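Local coordinates for ancylostoma secreted protein 1 (Necator americanus, PDB 3NT8) that is a secreted two-CAP-domain protein associated with the transition of infective hookworm larvae to parasitism, at residues A[42-47]-A[158-163]; A[51-56]-A[209-214]. All blocks are in the same frame, centred on the assembly; numbering follows the deposited sequence.

Contact 1. Residues A[42-47]-A[158-163]; sequences DFHNNA and TKLGCA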
ATOM      1  N   ASP A  42     -10.911   9.537  19.221  1.00 18.85           N
ATOM      2  CA  ASP A  42      -9.928   9.519  20.299  1.00 17.86           C
ATOM      3  C   ASP A  42      -9.393   8.111  20.563  1.00 17.05           C
ATOM      4  O   ASP A  42      -8.173   7.904  20.799  1.00 16.60           O
ATOM      5  CB  ASP A  42     -10.575  10.064  21.597  1.00 18.52           C
ATOM      6  CG  ASP A  42     -10.777  11.561  21.564  1.00 20.81           C
ATOM      7  OD1 ASP A  42     -10.267  12.235  20.624  1.00 19.39           O
ATOM      8  OD2 ASP A  42     -11.418  12.069  22.513  1.00 24.41           O
ATOM      9  N   PHE A  43     -10.291   7.128  20.549  1.00 14.70           N
ATOM     10  CA  PHE A  43      -9.855   5.757  20.839  1.00 15.62           C
ATOM     11  C   PHE A  43      -8.801   5.340  19.765  1.00 15.32           C
ATOM     12  O   PHE A  43      -7.777   4.696  20.067  1.00 15.00           O
ATOM     13  CB  PHE A  43     -11.055   4.795  20.902  1.00 14.99           C
ATOM     14  CG  PHE A  43     -10.709   3.417  21.444  1.00 18.86           C
ATOM     15  CD1 PHE A  43     -11.139   3.029  22.734  1.00 21.93           C
ATOM     16  CD2 PHE A  43      -9.978   2.503  20.683  1.00 14.93           C
ATOM     17  CE1 PHE A  43     -10.813   1.783  23.231  1.00 19.87           C
ATOM     18  CE2 PHE A  43      -9.653   1.244  21.198  1.00 19.46           C
ATOM     19  CZ  PHE A  43     -10.099   0.880  22.463  1.00 19.52           C
ATOM     20  N   HIS A  44      -9.030   5.725  18.525  1.00 14.26           N
ATOM     21  CA  HIS A  44      -8.112   5.287  17.491  1.00 15.94           C
ATOM     22  C   HIS A  44      -6.760   5.986  17.661  1.00 16.97           C
ATOM     23  O   HIS A  44      -5.739   5.334  17.568  1.00 15.63           O
ATOM     24  CB  HIS A  44      -8.640   5.522  16.081  1.00 15.02           C
ATOM     25  CG  HIS A  44      -9.610   4.482  15.577  1.00 16.15           C
ATOM     26  ND1 HIS A  44     -10.957   4.492  15.885  1.00 17.19           N
ATOM     27  CD2 HIS A  44      -9.440   3.445  14.711  1.00 17.82           C
ATOM     28  CE1 HIS A  44     -11.557   3.480  15.271  1.00 14.02           C
ATOM     29  NE2 HIS A  44     -10.661   2.838  14.545  1.00 16.44           N
ATOM     30  N   ASN A  45      -6.767   7.317  17.863  1.00 17.80           N
ATOM     31  CA  ASN A  45      -5.515   8.082  17.978  1.00 17.64           C
ATOM     32  C   ASN A  45      -4.717   7.846  19.243  1.00 16.94           C
ATOM     33  O   ASN A  45      -3.496   7.962  19.233  1.00 16.46           O
ATOM     34  CB  ASN A  45      -5.792   9.563  17.852  1.00 17.20           C
ATOM     35  CG  ASN A  45      -6.187   9.918  16.482  1.00 18.03           C
ATOM     36  OD1 ASN A  45      -5.655   9.350  15.524  1.00 11.55           O
ATOM     37  ND2 ASN A  45      -7.142  10.843  16.351  1.00 20.45           N
ATOM     38  N   ASN A  46      -5.406   7.574  20.335  1.00 15.95           N
ATOM     39  CA  ASN A  46      -4.725   7.238  21.564  1.00 17.24           C
ATOM     40  C   ASN A  46      -4.006   5.900  21.437  1.00 17.84           C
ATOM     41  O   ASN A  46      -2.895   5.746  21.972  1.00 19.81           O
ATOM     42  CB  ASN A  46      -5.696   7.199  22.767  1.00 16.39           C
ATOM     43  CG  ASN A  46      -6.245   8.577  23.079  1.00 18.41           C
ATOM     44  OD1 ASN A  46      -5.554   9.554  22.851  1.00 21.47           O
ATOM     45  ND2 ASN A  46      -7.473   8.663  23.575  1.00 18.24           N
ATOM     46  N   ALA A  47      -4.667   4.932  20.810  1.00 15.07           N
ATOM     47  CA  ALA A  47      -4.102   3.618  20.598  1.00 16.46           C
ATOM     48  C   ALA A  47      -3.000   3.673  19.547  1.00 15.79           C
ATOM     49  O   ALA A  47      -1.965   3.002  19.701  1.00 15.43           O
ATOM     50  CB  ALA A  47      -5.206   2.546  20.187  1.00 14.03           C
ATOM     51  N   THR A 158      -4.993   7.986   7.100  1.00 17.03           N
ATOM     52  CA  THR A 158      -5.144   9.341   7.589  1.00 17.20           C
ATOM     53  C   THR A 158      -6.623   9.708   7.876  1.00 18.80           C
ATOM     54  O   THR A 158      -6.894  10.684   8.592  1.00 19.03           O
ATOM     55  CB  THR A 158      -4.629  10.328   6.519  1.00 16.24           C
ATOM     56  OG1 THR A 158      -5.327  10.085   5.288  1.00 18.28           O
ATOM     57  CG2 THR A 158      -3.093  10.151   6.302  1.00 17.11           C
ATOM     58  N   LYS A 159      -7.577   8.970   7.291  1.00 18.22           N
ATOM     59  CA  LYS A 159      -9.000   9.356   7.447  1.00 19.73           C
ATOM     60  C   LYS A 159      -9.873   8.257   8.059  1.00 20.11           C
ATOM     61  O   LYS A 159      -9.694   7.061   7.768  1.00 19.13           O
ATOM     62  CB  LYS A 159      -9.608   9.813   6.130  1.00 20.22           C
ATOM     63  CG  LYS A 159      -9.239  11.233   5.691  1.00 25.36           C
ATOM     64  CD  LYS A 159     -10.172  11.840   4.605  1.00 30.24           C
ATOM     65  CE  LYS A 159      -9.883  11.408   3.182  1.00 38.78           C
ATOM     66  NZ  LYS A 159      -8.638  12.015   2.593  1.00 42.48           N
ATOM     67  N   LEU A 160     -10.829   8.675   8.891  1.00 19.95           N
ATOM     68  CA  LEU A 160     -11.658   7.762   9.668  1.00 21.78           C
ATOM     69  C   LEU A 160     -13.141   8.127   9.503  1.00 22.42           C
ATOM     70  O   LEU A 160     -13.473   9.315   9.512  1.00 23.18           O
ATOM     71  CB  LEU A 160     -11.300   7.862  11.160  1.00 21.17           C
ATOM     72  CG  LEU A 160     -12.155   6.993  12.086  1.00 22.59           C
ATOM     73  CD1 LEU A 160     -11.960   5.547  11.778  1.00 23.48           C
ATOM     74  CD2 LEU A 160     -11.945   7.269  13.596  1.00 24.63           C
ATOM     75  N   GLY A 161     -14.018   7.121   9.378  1.00 21.72           N
ATOM     76  CA  GLY A 161     -15.469   7.362   9.389  1.00 21.84           C
ATOM     77  C   GLY A 161     -16.206   6.249  10.106  1.00 21.98           C
ATOM     78  O   GLY A 161     -16.114   5.080   9.704  1.00 21.74           O
ATOM     79  N   CYS A 162     -16.918   6.591  11.180  1.00 20.84           N
ATOM     80  CA  CYS A 162     -17.645   5.547  11.920  1.00 21.32           C
ATOM     81  C   CYS A 162     -19.124   5.956  12.147  1.00 21.53           C
ATOM     82  O   CYS A 162     -19.431   7.166  12.162  1.00 20.96           O
ATOM     83  CB  CYS A 162     -16.980   5.205  13.269  1.00 20.46           C
ATOM     84  SG  CYS A 162     -15.204   4.933  13.378  1.00 20.60           S
ATOM     85  N   ALA A 163     -19.982   4.941  12.365  1.00 19.74           N
ATOM     86  CA  ALA A 163     -21.391   5.091  12.620  1.00 20.53           C
ATOM     87  C   ALA A 163     -21.954   3.811  13.282  1.00 20.59           C
ATOM     88  O   ALA A 163     -21.386   2.750  13.082  1.00 22.14           O
ATOM     89  CB  ALA A 163     -22.136   5.422  11.268  1.00 20.09           C
TER
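Leu160 lays its two methyl groups over one face of the His44 imidazole, and this CH-pi contact joins a helix of the CAP domain to strand 159-167 of its sheet. The methyls share the ring between them. Leu160 CD1 stands 4.2 Å from the centroid of the His44 ring, 14° off its normal, while Leu160 CD2 lies 3.7 Å from His44 ND1. With its CG trans to the backbone N (chi1 177°), Leu160 extends its fork from the strand toward the helix, and the two side chains cross obliquely. Cys162, two residues on and facing the same way, adds its sulfur: Cys162 SG lies 5.2 Å from the centroid of the His44 ring, in an oblique position, and is disulfide-bonded to Cys175. A branched aliphatic side chain suits this place because it can cover a flat ring without competing for its nitrogens. Histidine suits the buried site because both nitrogens find partners: ND1 is hydrogen-bonded to the carbonyl of Phe40 one turn earlier, and NE2 to Tyr177 OH. Gripped at both nitrogens, the imidazole is fixed in rotation, its face presented to the leucine. Around this buried centre, Met152 of helix 147-153 and Leu123 of helix 119-127 also touch His44, while Leu160 makes backbone hydrogen bonds to Ser73 of the parallel strand 73-74 and to Asp75 just after it.

Contact 2. Residues A[51-56]-A[209-214]; sequences VAKGLE and CEDGLC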
ATOM      1  N   VAL A  51       1.235   2.870  20.237  1.00 17.39           N
ATOM      2  CA  VAL A  51       2.052   1.989  19.431  1.00 16.72           C
ATOM      3  C   VAL A  51       3.293   2.698  18.989  1.00 17.95           C
ATOM      4  O   VAL A  51       4.430   2.178  19.162  1.00 19.63           O
ATOM      5  CB  VAL A  51       1.288   1.468  18.183  1.00 18.13           C
ATOM      6  CG1 VAL A  51       2.230   0.602  17.285  1.00 12.21           C
ATOM      7  CG2 VAL A  51       0.073   0.664  18.599  1.00 18.21           C
ATOM      8  N   ALA A  52       3.087   3.871  18.391  1.00 18.83           N
ATOM      9  CA  ALA A  52       4.161   4.736  17.946  1.00 19.23           C
ATOM     10  C   ALA A  52       5.240   4.911  18.994  1.00 19.52           C
ATOM     11  O   ALA A  52       6.408   4.806  18.647  1.00 18.58           O
ATOM     12  CB  ALA A  52       3.638   6.039  17.521  1.00 19.11           C
ATOM     13  N   LYS A  53       4.825   5.189  20.244  1.00 20.80           N
ATOM     14  CA  LYS A  53       5.701   5.401  21.431  1.00 22.10           C
ATOM     15  C   LYS A  53       6.332   4.109  21.997  1.00 22.73           C
ATOM     16  O   LYS A  53       7.256   4.183  22.815  1.00 24.02           O
ATOM     17  CB  LYS A  53       4.933   6.115  22.535  1.00 22.94           C
ATOM     18  CG  LYS A  53       4.668   7.561  22.224  1.00 24.73           C
ATOM     19  CD  LYS A  53       4.476   8.412  23.468  1.00 28.14           C
ATOM     20  CE  LYS A  53       4.519   9.940  23.126  1.00 26.89           C
ATOM     21  NZ  LYS A  53       3.748  10.722  24.160  1.00 32.69           N
ATOM     22  N   GLY A  54       5.912   2.950  21.474  1.00 22.70           N
ATOM     23  CA  GLY A  54       6.419   1.655  21.914  1.00 23.97           C
ATOM     24  C   GLY A  54       5.843   1.239  23.254  1.00 25.29           C
ATOM     25  O   GLY A  54       6.495   0.511  23.980  1.00 26.11           O
ATOM     26  N   LEU A  55       4.633   1.738  23.583  1.00 24.85           N
ATOM     27  CA  LEU A  55       4.027   1.544  24.889  1.00 24.72           C
ATOM     28  C   LEU A  55       2.898   0.499  24.923  1.00 24.06           C
ATOM     29  O   LEU A  55       2.400   0.184  26.000  1.00 24.06           O
ATOM     30  CB  LEU A  55       3.482   2.871  25.412  1.00 25.37           C
ATOM     31  CG  LEU A  55       4.490   3.980  25.724  1.00 27.48           C
ATOM     32  CD1 LEU A  55       3.693   5.247  25.870  1.00 27.83           C
ATOM     33  CD2 LEU A  55       5.335   3.703  27.004  1.00 29.57           C
ATOM     34  N   GLU A  56       2.528  -0.042  23.764  1.00 21.96           N
ATOM     35  CA  GLU A  56       1.370  -0.896  23.660  1.00 21.36           C
ATOM     36  C   GLU A  56       1.768  -2.362  23.829  1.00 20.96           C
ATOM     37  O   GLU A  56       2.720  -2.885  23.177  1.00 18.32           O
ATOM     38  CB  GLU A  56       0.706  -0.650  22.300  1.00 22.19           C
ATOM     39  CG  GLU A  56      -0.625  -1.318  22.057  1.00 23.57           C
ATOM     40  CD  GLU A  56      -1.731  -0.815  22.971  1.00 25.36           C
ATOM     41  OE1 GLU A  56      -1.829   0.381  23.228  1.00 26.36           O
ATOM     42  OE2 GLU A  56      -2.509  -1.647  23.425  1.00 27.52           O
ATOM     43  N   CYS A 209       3.838  17.149  13.049  1.00 22.37           N
ATOM     44  CA  CYS A 209       4.075  16.131  14.067  1.00 22.62           C
ATOM     45  C   CYS A 209       3.527  16.541  15.411  1.00 21.89           C
ATOM     46  O   CYS A 209       3.950  17.570  15.967  1.00 22.91           O
ATOM     47  CB  CYS A 209       5.563  15.796  14.206  1.00 21.61           C
ATOM     48  SG  CYS A 209       5.823  14.557  15.506  1.00 23.06           S
ATOM     49  N   GLU A 210       2.577  15.763  15.930  1.00 22.56           N
ATOM     50  CA  GLU A 210       1.938  16.039  17.219  1.00 21.80           C
ATOM     51  C   GLU A 210       2.204  14.898  18.168  1.00 22.78           C
ATOM     52  O   GLU A 210       1.543  13.859  18.095  1.00 24.18           O
ATOM     53  CB  GLU A 210       0.439  16.179  17.055  1.00 22.01           C
ATOM     54  CG  GLU A 210       0.012  17.551  16.649  1.00 25.16           C
ATOM     55  CD  GLU A 210      -1.467  17.657  16.480  1.00 27.10           C
ATOM     56  OE1 GLU A 210      -2.197  16.909  17.199  1.00 31.01           O
ATOM     57  OE2 GLU A 210      -1.879  18.499  15.642  1.00 26.99           O
ATOM     58  N   ASP A 211       3.151  15.090  19.083  1.00 22.27           N
ATOM     59  CA  ASP A 211       3.465  14.092  20.132  1.00 21.18           C
ATOM     60  C   ASP A 211       3.535  12.660  19.546  1.00 20.57           C
ATOM     61  O   ASP A 211       2.775  11.768  19.934  1.00 19.90           O
ATOM     62  CB  ASP A 211       2.513  14.247  21.365  1.00 20.30           C
ATOM     63  CG  ASP A 211       2.892  13.326  22.531  1.00 22.50           C
ATOM     64  OD1 ASP A 211       4.105  13.047  22.745  1.00 23.90           O
ATOM     65  OD2 ASP A 211       1.977  12.873  23.266  1.00 25.00           O
ATOM     66  N   GLY A 212       4.454  12.452  18.602  1.00 19.81           N
ATOM     67  CA  GLY A 212       4.689  11.113  18.011  1.00 18.91           C
ATOM     68  C   GLY A 212       3.758  10.689  16.870  1.00 18.73           C
ATOM     69  O   GLY A 212       3.944   9.626  16.271  1.00 17.35           O
ATOM     70  N   LEU A 213       2.751  11.508  16.574  1.00 18.49           N
ATOM     71  CA  LEU A 213       1.840  11.194  15.479  1.00 18.84           C
ATOM     72  C   LEU A 213       2.061  12.178  14.369  1.00 19.87           C
ATOM     73  O   LEU A 213       2.062  13.401  14.598  1.00 18.18           O
ATOM     74  CB  LEU A 213       0.331  11.181  15.896  1.00 18.47           C
ATOM     75  CG  LEU A 213      -0.170  10.055  16.838  1.00 17.40           C
ATOM     76  CD1 LEU A 213      -1.649  10.235  17.240  1.00 14.15           C
ATOM     77  CD2 LEU A 213       0.082   8.691  16.228  1.00 15.49           C
ATOM     78  N   CYS A 214       2.283  11.648  13.169  1.00 20.61           N
ATOM     79  CA  CYS A 214       2.362  12.503  11.993  1.00 22.22           C
ATOM     80  C   CYS A 214       1.015  13.066  11.622  1.00 22.96           C
ATOM     81  O   CYS A 214       0.018  12.420  11.850  1.00 24.33           O
ATOM     82  CB  CYS A 214       2.992  11.740  10.813  1.00 22.56           C
ATOM     83  SG  CYS A 214       4.708  11.328  11.160  1.00 22.47           S
TER
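Lys53 and Asp211 meet because their first torsions bring the two charged ends together: the lysine CG lies beside its backbone N (chi1 -72°) and the chain beyond it is extended, whereas the aspartate CG is trans to N (chi1 -174°). The motifs they link are the Schellman ending of helix 34-52 and the type I' turn of a two-stranded beta hairpin, strands 208-210 and 213-215. Crossing at about a right angle, the two side chains form a salt bridge in which Lys53 NZ lies 2.7 Å from Asp211 OD1. It reaches that oxygen on the syn side, 23° out of the carboxylate plane. A second, weak hydrogen bond runs from Lys53 NZ to Asp211 OD2 at 2.9 Å. A long flexible lysine can span from the helix end to the turn, and a short aspartate keeps the carboxylate close to the hairpin tip. Both residues are exposed, so solvent probably moderates the strength of the pair.

Gly54 takes up positive phi as the chain leaves the helix, its N bonded to Val51 O. In the turn both central residues, Asp211 and Gly212, have positive phi, which glycine adopts without strain, and Glu210 and Leu213 are joined by backbone bonds in both directions. The hairpin is further held by Arg49, which bonds to the carbonyls of Glu210 and Asp211, and by the disulfides Cys195-Cys209 and Cys201-Cys214. The small side chain of Ala52 permits close approach of the turn, Ala52 CB packing 3.8 Å from Gly212 O.

Helix 34-52 carries one side of both contacts, whose centres lie about 14 Å apart on the same side of the chain's centre. Along the chain the segments alternate: 42-47, 51-56, 158-163, then 209-214. The helix therefore meets the sheet of the first CAP domain through contact 1 and, at its C-terminal end, the disulfide-bonded hairpin through contact 2. The two contacts also touch directly, Leu213 CD1 packing 3.5 Å from Asn45 O. Contact 1 is buried, contact 2 only partly so. Together they join the domain's helix to its sheet and anchor the disulfide-bonded hairpin 208-215 to the same helix.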